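CGAS/DncV-like nucleotidyltransferase in E. coli homolog (Elizabethkingia meningoseptica ATCC 13253 = NBRC 12535, PDB 6E0O) synthesises cyclic dinucleotide second messengers from nucleoside triphosphates with magnesium, as the signalling enzyme of a CBASS antiphage defence system. Local coordinates at residues 215-227 with 256-268. Numbering follows the deposited sequence. Where two conformers were deposited one is given.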
ATOM      1  N   SER A 215       6.501   6.183   2.575  1.00 17.44           N
ATOM      2  CA  SER A 215       6.039   5.097   1.728  1.00 16.97           C
ATOM      3  C   SER A 215       4.624   5.412   1.260  1.00 14.90           C
ATOM      4  O   SER A 215       3.952   6.307   1.781  1.00 14.19           O
ATOM      5  CB  SER A 215       6.006   3.801   2.539  1.00 16.80           C
ATOM      6  OG  SER A 215       4.992   3.912   3.528  1.00 14.08           O
ATOM      7  N   SER A 216       4.157   4.640   0.280  1.00 15.75           N
ATOM      8  CA  SER A 216       2.770   4.760  -0.159  0.58 17.03           C
ATOM      9  C   SER A 216       1.811   4.538   1.000  1.00 14.24           C
ATOM     10  O   SER A 216       0.836   5.276   1.161  1.00 14.28           O
ATOM     11  CB  SER A 216       2.468   3.754  -1.272  0.58 21.56           C
ATOM     12  OG  SER A 216       1.068   3.716  -1.541  0.58 23.88           O
ATOM     13  N   PHE A 217       2.079   3.523   1.824  1.00 13.39           N
ATOM     14  CA  PHE A 217       1.233   3.259   2.980  1.00 12.38           C
ATOM     15  C   PHE A 217       1.163   4.480   3.885  1.00 11.03           C
ATOM     16  O   PHE A 217       0.088   4.853   4.369  1.00 11.63           O
ATOM     17  CB  PHE A 217       1.784   2.053   3.745  1.00 12.54           C
ATOM     18  CG  PHE A 217       1.023   1.725   4.995  1.00 13.12           C
ATOM     19  CD1 PHE A 217      -0.155   1.000   4.929  1.00 14.07           C
ATOM     20  CD2 PHE A 217       1.481   2.139   6.233  1.00 14.34           C
ATOM     21  CE1 PHE A 217      -0.856   0.698   6.071  1.00 15.75           C
ATOM     22  CE2 PHE A 217       0.771   1.841   7.380  1.00 14.03           C
ATOM     23  CZ  PHE A 217      -0.395   1.119   7.295  1.00 14.92           C
ATOM     24  N   PHE A 218       2.312   5.094   4.153  1.00 11.38           N
ATOM     25  CA  PHE A 218       2.359   6.251   5.036  1.00 10.71           C
ATOM     26  C   PHE A 218       1.538   7.395   4.460  1.00 10.42           C
ATOM     27  O   PHE A 218       0.743   8.019   5.171  1.00 11.14           O
ATOM     28  CB  PHE A 218       3.824   6.630   5.229  1.00 11.72           C
ATOM     29  CG  PHE A 218       4.097   7.584   6.355  1.00 11.92           C
ATOM     30  CD1 PHE A 218       3.771   7.274   7.658  1.00 18.98           C
ATOM     31  CD2 PHE A 218       4.766   8.766   6.109  1.00 18.80           C
ATOM     32  CE1 PHE A 218       4.071   8.139   8.685  1.00 19.49           C
ATOM     33  CE2 PHE A 218       5.061   9.628   7.135  1.00 18.20           C
ATOM     34  CZ  PHE A 218       4.733   9.299   8.426  1.00 13.92           C
ATOM     35  N   ILE A 219       1.697   7.668   3.162  1.00 10.99           N
ATOM     36  CA  ILE A 219       0.912   8.724   2.521  1.00 10.82           C
ATOM     37  C   ILE A 219      -0.579   8.427   2.655  1.00 11.59           C
ATOM     38  O   ILE A 219      -1.380   9.303   3.007  1.00 11.71           O
ATOM     39  CB  ILE A 219       1.336   8.891   1.049  1.00 11.78           C
ATOM     40  CG1 ILE A 219       2.774   9.406   0.967  1.00 12.76           C
ATOM     41  CG2 ILE A 219       0.362   9.809   0.304  1.00 13.94           C
ATOM     42  CD1 ILE A 219       3.335   9.467  -0.444  1.00 14.05           C
ATOM     43  N   GLU A 220      -0.973   7.181   2.368  1.00 11.48           N
ATOM     44  CA  GLU A 220      -2.382   6.817   2.456  1.00 11.06           C
ATOM     45  C   GLU A 220      -2.932   7.071   3.847  1.00 10.58           C
ATOM     46  O   GLU A 220      -4.047   7.592   3.994  1.00 11.97           O
ATOM     47  CB  GLU A 220      -2.571   5.352   2.075  1.00 13.22           C
ATOM     48  CG  GLU A 220      -2.406   5.115   0.588  1.00 15.28           C
ATOM     49  CD  GLU A 220      -2.553   3.673   0.186  1.00 21.69           C
ATOM     50  OE1 GLU A 220      -3.548   3.017   0.555  1.00 22.99           O
ATOM     51  OE2 GLU A 220      -1.648   3.203  -0.519  1.00 31.30           O
ATOM     52  N   CYS A 221      -2.160   6.723   4.882  1.00 10.79           N
ATOM     53  CA  CYS A 221      -2.625   6.928   6.250  1.00 10.66           C
ATOM     54  C   CYS A 221      -2.695   8.411   6.598  1.00 10.79           C
ATOM     55  O   CYS A 221      -3.634   8.844   7.270  1.00 11.77           O
ATOM     56  CB  CYS A 221      -1.712   6.198   7.235  1.00 11.59           C
ATOM     57  SG  CYS A 221      -1.776   4.382   7.173  1.00 12.14           S
ATOM     58  N   LEU A 222      -1.707   9.203   6.168  1.00 10.28           N
ATOM     59  CA  LEU A 222      -1.732  10.631   6.476  1.00 11.23           C
ATOM     60  C   LEU A 222      -2.978  11.283   5.897  1.00 10.40           C
ATOM     61  O   LEU A 222      -3.693  12.009   6.596  1.00 11.27           O
ATOM     62  CB  LEU A 222      -0.491  11.326   5.928  1.00 10.43           C
ATOM     63  CG  LEU A 222       0.839  10.951   6.578  1.00 11.70           C
ATOM     64  CD1 LEU A 222       1.982  11.545   5.756  1.00 13.05           C
ATOM     65  CD2 LEU A 222       0.897  11.412   8.014  1.00 12.08           C
ATOM     66  N   VAL A 223      -3.246  11.057   4.608  1.00 10.27           N
ATOM     67  CA  VAL A 223      -4.401  11.698   3.991  1.00 10.14           C
ATOM     68  C   VAL A 223      -5.692  11.177   4.612  1.00 10.31           C
ATOM     69  O   VAL A 223      -6.681  11.913   4.712  1.00 10.86           O
ATOM     70  CB  VAL A 223      -4.360  11.525   2.461  1.00 10.79           C
ATOM     71  CG1 VAL A 223      -5.521  12.250   1.817  1.00 11.21           C
ATOM     72  CG2 VAL A 223      -3.040  12.033   1.893  1.00 11.58           C
ATOM     73  N   TYR A 224      -5.699   9.919   5.046  1.00 10.03           N
ATOM     74  CA  TYR A 224      -6.888   9.319   5.632  1.00 11.01           C
ATOM     75  C   TYR A 224      -7.345  10.087   6.863  1.00 11.67           C
ATOM     76  O   TYR A 224      -8.546  10.138   7.153  1.00 11.66           O
ATOM     77  CB  TYR A 224      -6.603   7.848   5.999  1.00 11.71           C
ATOM     78  CG  TYR A 224      -7.813   7.146   6.572  1.00 11.56           C
ATOM     79  CD1 TYR A 224      -8.812   6.674   5.738  1.00 11.48           C
ATOM     80  CD2 TYR A 224      -7.981   6.986   7.941  1.00 13.06           C
ATOM     81  CE1 TYR A 224      -9.939   6.064   6.249  1.00 11.98           C
ATOM     82  CE2 TYR A 224      -9.098   6.377   8.454  1.00 13.24           C
ATOM     83  CZ  TYR A 224     -10.067   5.916   7.608  1.00 12.76           C
ATOM     84  OH  TYR A 224     -11.185   5.310   8.126  1.00 13.84           O
ATOM     85  N   ASN A 225      -6.413  10.678   7.605  1.00 11.05           N
ATOM     86  CA  ASN A 225      -6.744  11.379   8.840  1.00 11.40           C
ATOM     87  C   ASN A 225      -7.175  12.823   8.618  1.00 11.53           C
ATOM     88  O   ASN A 225      -7.558  13.496   9.583  1.00 13.66           O
ATOM     89  CB  ASN A 225      -5.575  11.299   9.826  1.00 12.26           C
ATOM     90  CG  ASN A 225      -5.456   9.928  10.474  1.00 12.56           C
ATOM     91  OD1 ASN A 225      -5.967   9.696  11.570  1.00 12.92           O
ATOM     92  ND2 ASN A 225      -4.783   9.007   9.795  1.00 12.34           N
ATOM     93  N   VAL A 226      -7.145  13.304   7.385  1.00 11.50           N
ATOM     94  CA  VAL A 226      -7.695  14.634   7.096  1.00 11.16           C
ATOM     95  C   VAL A 226      -9.201  14.547   7.132  1.00 11.11           C
ATOM     96  O   VAL A 226      -9.790  13.683   6.446  1.00 12.22           O
ATOM     97  CB  VAL A 226      -7.202  15.115   5.726  1.00 11.89           C
ATOM     98  CG1 VAL A 226      -7.864  16.440   5.356  1.00 12.57           C
ATOM     99  CG2 VAL A 226      -5.691  15.249   5.713  1.00 12.58           C
ATOM    100  N   PRO A 227      -9.910  15.385   7.897  1.00 12.88           N
ATOM    101  CA  PRO A 227     -11.364  15.249   7.989  1.00 13.60           C
ATOM    102  C   PRO A 227     -12.041  15.377   6.633  1.00 11.63           C
ATOM    103  O   PRO A 227     -11.600  16.123   5.757  1.00 12.41           O
ATOM    104  CB  PRO A 227     -11.777  16.382   8.930  1.00 16.24           C
ATOM    105  CG  PRO A 227     -10.558  16.579   9.805  1.00 17.77           C
ATOM    106  CD  PRO A 227      -9.398  16.401   8.846  1.00 14.30           C
ATOM    107  N   ASP A 256      -2.706  12.418  16.996  1.00 12.86           N
ATOM    108  CA  ASP A 256      -2.822  10.962  17.083  1.00 13.51           C
ATOM    109  C   ASP A 256      -3.583  10.445  15.868  1.00 13.59           C
ATOM    110  O   ASP A 256      -4.805  10.315  15.881  1.00 21.17           O
ATOM    111  CB  ASP A 256      -3.522  10.558  18.377  1.00 16.63           C
ATOM    112  CG  ASP A 256      -2.698  10.859  19.603  1.00 19.18           C
ATOM    113  OD1 ASP A 256      -1.465  10.706  19.536  1.00 19.20           O
ATOM    114  OD2 ASP A 256      -3.290  11.249  20.629  1.00 26.68           O
ATOM    115  N   TYR A 257      -2.848  10.169  14.799  1.00 12.87           N
ATOM    116  CA  TYR A 257      -3.413   9.619  13.579  1.00 11.43           C
ATOM    117  C   TYR A 257      -3.564   8.107  13.702  1.00 11.77           C
ATOM    118  O   TYR A 257      -2.740   7.427  14.315  1.00 12.71           O
ATOM    119  CB  TYR A 257      -2.468   9.929  12.416  1.00 12.30           C
ATOM    120  CG  TYR A 257      -2.632  11.288  11.767  1.00 10.81           C
ATOM    121  CD1 TYR A 257      -3.274  12.341  12.410  1.00 12.13           C
ATOM    122  CD2 TYR A 257      -2.153  11.504  10.482  1.00 11.46           C
ATOM    123  CE1 TYR A 257      -3.440  13.567  11.775  1.00 11.58           C
ATOM    124  CE2 TYR A 257      -2.316  12.710   9.852  1.00 11.69           C
ATOM    125  CZ  TYR A 257      -2.954  13.736  10.494  1.00 12.11           C
ATOM    126  OH  TYR A 257      -3.097  14.918   9.815  1.00 12.33           O
ATOM    127  N   THR A 258      -4.600   7.577  13.070  1.00 11.47           N
ATOM    128  CA  THR A 258      -4.747   6.133  12.955  1.00 11.60           C
ATOM    129  C   THR A 258      -4.202   5.652  11.612  1.00 11.28           C
ATOM    130  O   THR A 258      -4.071   6.414  10.652  1.00 12.03           O
ATOM    131  CB  THR A 258      -6.210   5.691  13.086  1.00 13.19           C
ATOM    132  OG1 THR A 258      -6.936   6.064  11.911  1.00 13.92           O
ATOM    133  CG2 THR A 258      -6.887   6.308  14.295  1.00 15.64           C
ATOM    134  N   GLU A 259      -3.897   4.358  11.539  1.00 12.11           N
ATOM    135  CA  GLU A 259      -3.764   3.711  10.244  1.00 11.50           C
ATOM    136  C   GLU A 259      -5.124   3.725   9.561  1.00 11.22           C
ATOM    137  O   GLU A 259      -6.153   3.940  10.200  1.00 12.05           O
ATOM    138  CB  GLU A 259      -3.227   2.288  10.418  1.00 12.42           C
ATOM    139  CG  GLU A 259      -1.796   2.291  10.971  1.00 13.19           C
ATOM    140  CD  GLU A 259      -1.135   0.934  11.054  1.00 17.45           C
ATOM    141  OE1 GLU A 259      -1.828  -0.088  10.933  1.00 21.83           O
ATOM    142  OE2 GLU A 259       0.099   0.886  11.247  1.00 18.98           O
ATOM    143  N   VAL A 260      -5.124   3.520   8.244  1.00 11.37           N
ATOM    144  CA  VAL A 260      -6.384   3.447   7.508  1.00 11.89           C
ATOM    145  C   VAL A 260      -7.280   2.374   8.104  1.00 11.99           C
ATOM    146  O   VAL A 260      -8.504   2.526   8.134  1.00 13.58           O
ATOM    147  CB  VAL A 260      -6.137   3.206   6.006  1.00 12.10           C
ATOM    148  CG1 VAL A 260      -7.464   3.105   5.278  1.00 11.91           C
ATOM    149  CG2 VAL A 260      -5.285   4.312   5.403  1.00 11.94           C
ATOM    150  N   ASN A 261      -6.689   1.280   8.597  1.00 12.63           N
ATOM    151  CA  ASN A 261      -7.469   0.190   9.175  1.00 12.82           C
ATOM    152  C   ASN A 261      -8.210   0.594  10.445  1.00 13.21           C
ATOM    153  O   ASN A 261      -9.083  -0.156  10.886  1.00 14.47           O
ATOM    154  CB  ASN A 261      -6.582  -1.036   9.426  1.00 13.67           C
ATOM    155  CG  ASN A 261      -5.425  -0.757  10.365  1.00 13.37           C
ATOM    156  OD1 ASN A 261      -5.586  -0.132  11.407  1.00 13.78           O
ATOM    157  ND2 ASN A 261      -4.248  -1.226   9.993  1.00 14.84           N
ATOM    158  N   ARG A 262      -7.876   1.733  11.048  1.00 13.47           N
ATOM    159  CA  ARG A 262      -8.524   2.253  12.253  1.00 14.63           C
ATOM    160  C   ARG A 262      -8.378   1.334  13.458  1.00 15.69           C
ATOM    161  O   ARG A 262      -9.079   1.517  14.467  1.00 18.67           O
ATOM    162  CB  ARG A 262     -10.001   2.606  12.030  1.00 17.85           C
ATOM    163  CG  ARG A 262     -10.197   3.900  11.283  1.00 22.38           C
ATOM    164  CD  ARG A 262     -11.639   4.369  11.328  1.00 27.93           C
ATOM    165  NE  ARG A 262     -11.722   5.822  11.222  1.00 35.07           N
ATOM    166  CZ  ARG A 262     -12.783   6.486  10.777  1.00 39.60           C
ATOM    167  NH1 ARG A 262     -13.867   5.831  10.383  1.00 41.69           N
ATOM    168  NH2 ARG A 262     -12.755   7.810  10.719  1.00 41.83           N
ATOM    169  N   LEU A 263      -7.487   0.354  13.381  1.00 14.10           N
ATOM    170  CA  LEU A 263      -7.275  -0.583  14.468  1.00 15.07           C
ATOM    171  C   LEU A 263      -6.051  -0.250  15.294  1.00 14.61           C
ATOM    172  O   LEU A 263      -5.979  -0.659  16.456  1.00 15.94           O
ATOM    173  CB  LEU A 263      -7.101  -1.997  13.908  1.00 16.75           C
ATOM    174  CG  LEU A 263      -8.347  -2.588  13.253  1.00 18.24           C
ATOM    175  CD1 LEU A 263      -7.967  -3.782  12.407  1.00 20.34           C
ATOM    176  CD2 LEU A 263      -9.359  -2.973  14.315  1.00 20.53           C
ATOM    177  N   PHE A 264      -5.090   0.469  14.717  1.00 14.72           N
ATOM    178  CA  PHE A 264      -3.820   0.768  15.355  1.00 15.10           C
ATOM    179  C   PHE A 264      -3.406   2.179  14.985  1.00 13.78           C
ATOM    180  O   PHE A 264      -3.867   2.743  13.990  1.00 13.71           O
ATOM    181  CB  PHE A 264      -2.783  -0.283  14.975  1.00 17.17           C
ATOM    182  CG  PHE A 264      -3.162  -1.646  15.448  1.00 18.59           C
ATOM    183  CD1 PHE A 264      -2.936  -2.015  16.760  1.00 20.05           C
ATOM    184  CD2 PHE A 264      -3.804  -2.535  14.609  1.00 20.18           C
ATOM    185  CE1 PHE A 264      -3.307  -3.254  17.222  1.00 23.49           C
ATOM    186  CE2 PHE A 264      -4.182  -3.783  15.066  1.00 22.76           C
ATOM    187  CZ  PHE A 264      -3.936  -4.140  16.374  1.00 22.88           C
ATOM    188  N   TRP A 265      -2.559   2.749  15.831  1.00 14.56           N
ATOM    189  CA  TRP A 265      -2.096   4.109  15.647  1.00 13.72           C
ATOM    190  C   TRP A 265      -1.020   4.163  14.573  1.00 12.98           C
ATOM    191  O   TRP A 265      -0.155   3.287  14.492  1.00 14.23           O
ATOM    192  CB  TRP A 265      -1.488   4.639  16.943  1.00 15.27           C
ATOM    193  CG  TRP A 265      -2.420   4.800  18.093  1.00 19.73           C
ATOM    194  CD1 TRP A 265      -2.358   4.144  19.289  1.00 26.65           C
ATOM    195  CD2 TRP A 265      -3.541   5.689  18.180  1.00 19.75           C
ATOM    196  NE1 TRP A 265      -3.372   4.565  20.111  1.00 28.78           N
ATOM    197  CE2 TRP A 265      -4.112   5.515  19.457  1.00 24.63           C
ATOM    198  CE3 TRP A 265      -4.115   6.617  17.308  1.00 18.05           C
ATOM    199  CZ2 TRP A 265      -5.236   6.225  19.877  1.00 26.65           C
ATOM    200  CZ3 TRP A 265      -5.234   7.318  17.725  1.00 20.64           C
ATOM    201  CH2 TRP A 265      -5.776   7.123  19.000  1.00 24.32           C
ATOM    202  N   LEU A 266      -1.040   5.234  13.782  1.00 12.41           N
ATOM    203  CA  LEU A 266      -0.006   5.421  12.771  1.00 11.69           C
ATOM    204  C   LEU A 266       1.356   5.617  13.415  1.00 12.36           C
ATOM    205  O   LEU A 266       2.356   5.053  12.954  1.00 13.56           O
ATOM    206  CB  LEU A 266      -0.356   6.618  11.895  1.00 11.65           C
ATOM    207  CG  LEU A 266       0.599   6.885  10.739  1.00 12.22           C
ATOM    208  CD1 LEU A 266       0.724   5.697   9.814  1.00 12.41           C
ATOM    209  CD2 LEU A 266       0.146   8.129   9.964  1.00 12.53           C
ATOM    210  N   PHE A 267       1.421   6.420  14.468  1.00 12.28           N
ATOM    211  CA  PHE A 267       2.683   6.718  15.147  1.00 12.94           C
ATOM    212  C   PHE A 267       2.851   5.846  16.388  1.00 13.53           C
ATOM    213  O   PHE A 267       3.227   6.285  17.462  1.00 17.08           O
ATOM    214  CB  PHE A 267       2.778   8.215  15.427  1.00 12.78           C
ATOM    215  CG  PHE A 267       2.669   9.031  14.167  1.00 12.38           C
ATOM    216  CD1 PHE A 267       3.667   8.964  13.204  1.00 13.71           C
ATOM    217  CD2 PHE A 267       1.555   9.811  13.907  1.00 13.72           C
ATOM    218  CE1 PHE A 267       3.569   9.682  12.025  1.00 14.86           C
ATOM    219  CE2 PHE A 267       1.448  10.523  12.725  1.00 14.39           C
ATOM    220  CZ  PHE A 267       2.461  10.456  11.783  1.00 14.67           C
ATOM    221  N   SER A 268       2.579   4.557  16.194  1.00 14.40           N
ATOM    222  CA  SER A 268       2.763   3.538  17.217  1.00 15.35           C
ATOM    223  C   SER A 268       4.241   3.318  17.507  1.00 14.09           C
ATOM    224  O   SER A 268       5.107   3.551  16.661  1.00 15.46           O
ATOM    225  CB  SER A 268       2.166   2.227  16.712  1.00 19.77           C
ATOM    226  OG  SER A 268       2.708   1.110  17.373  1.00 24.56           O
TER
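Cys221 of helix 216-224 lies nearest Glu259, at 5.3 Å between their CA atoms, where the irregular loop 256-268 bends into a type I beta turn (Glu259 to Arg262) against the helix in this cGAS/DncV-like nucleotidyltransferase. The loop closes on itself, since Leu266 N donates to Tyr257 O and Glu259 N to Phe264 O. At the helix's C-terminal end, Asn225 holds the loop backbone with its amide: OD1 accepts from Thr258 N at 2.9 Å, and ND2 donates to Thr258 O at 2.8 Å, nearly straight (166°) and on a lone pair. The same ND2 also donates to Cys221 O, and both acceptors lie close to the amide plane, so the two bonds fix the rotation of the group. That plane is 5° from the Tyr257 ring, and Asn225 CB sits 3.3 Å from the ring centroid, a CH-pi contact over its centre; the phenol OH bonds to Asp250. One turn back along the helix, the loop's Leu266 puts CD1 3.6 Å from Cys221 CB and CD2 against Leu222 CD2, while Phe267 meets the edge of the Phe218 ring about at right angles. Helix 275-289 borders this apolar patch through Ala278, which touches Phe218 and Leu222. With CG anti to the backbone N (chi1 -178°), the Tyr224 side chain reaches the turn and takes Val260 CA over one ring face, 4.0 Å from the centroid. Its hydroxyl lies over a face of the Arg262 guanidinium. The helix's other end faces the active site: in the conformer given, Ser216, in a probable GTP-binding position, hydrogen-bonds through OG to the bound nucleotide ligand and to Lys197. Between the two ends, Val260 N makes a weak hydrogen bond to Cys221 SG at 3.6 Å.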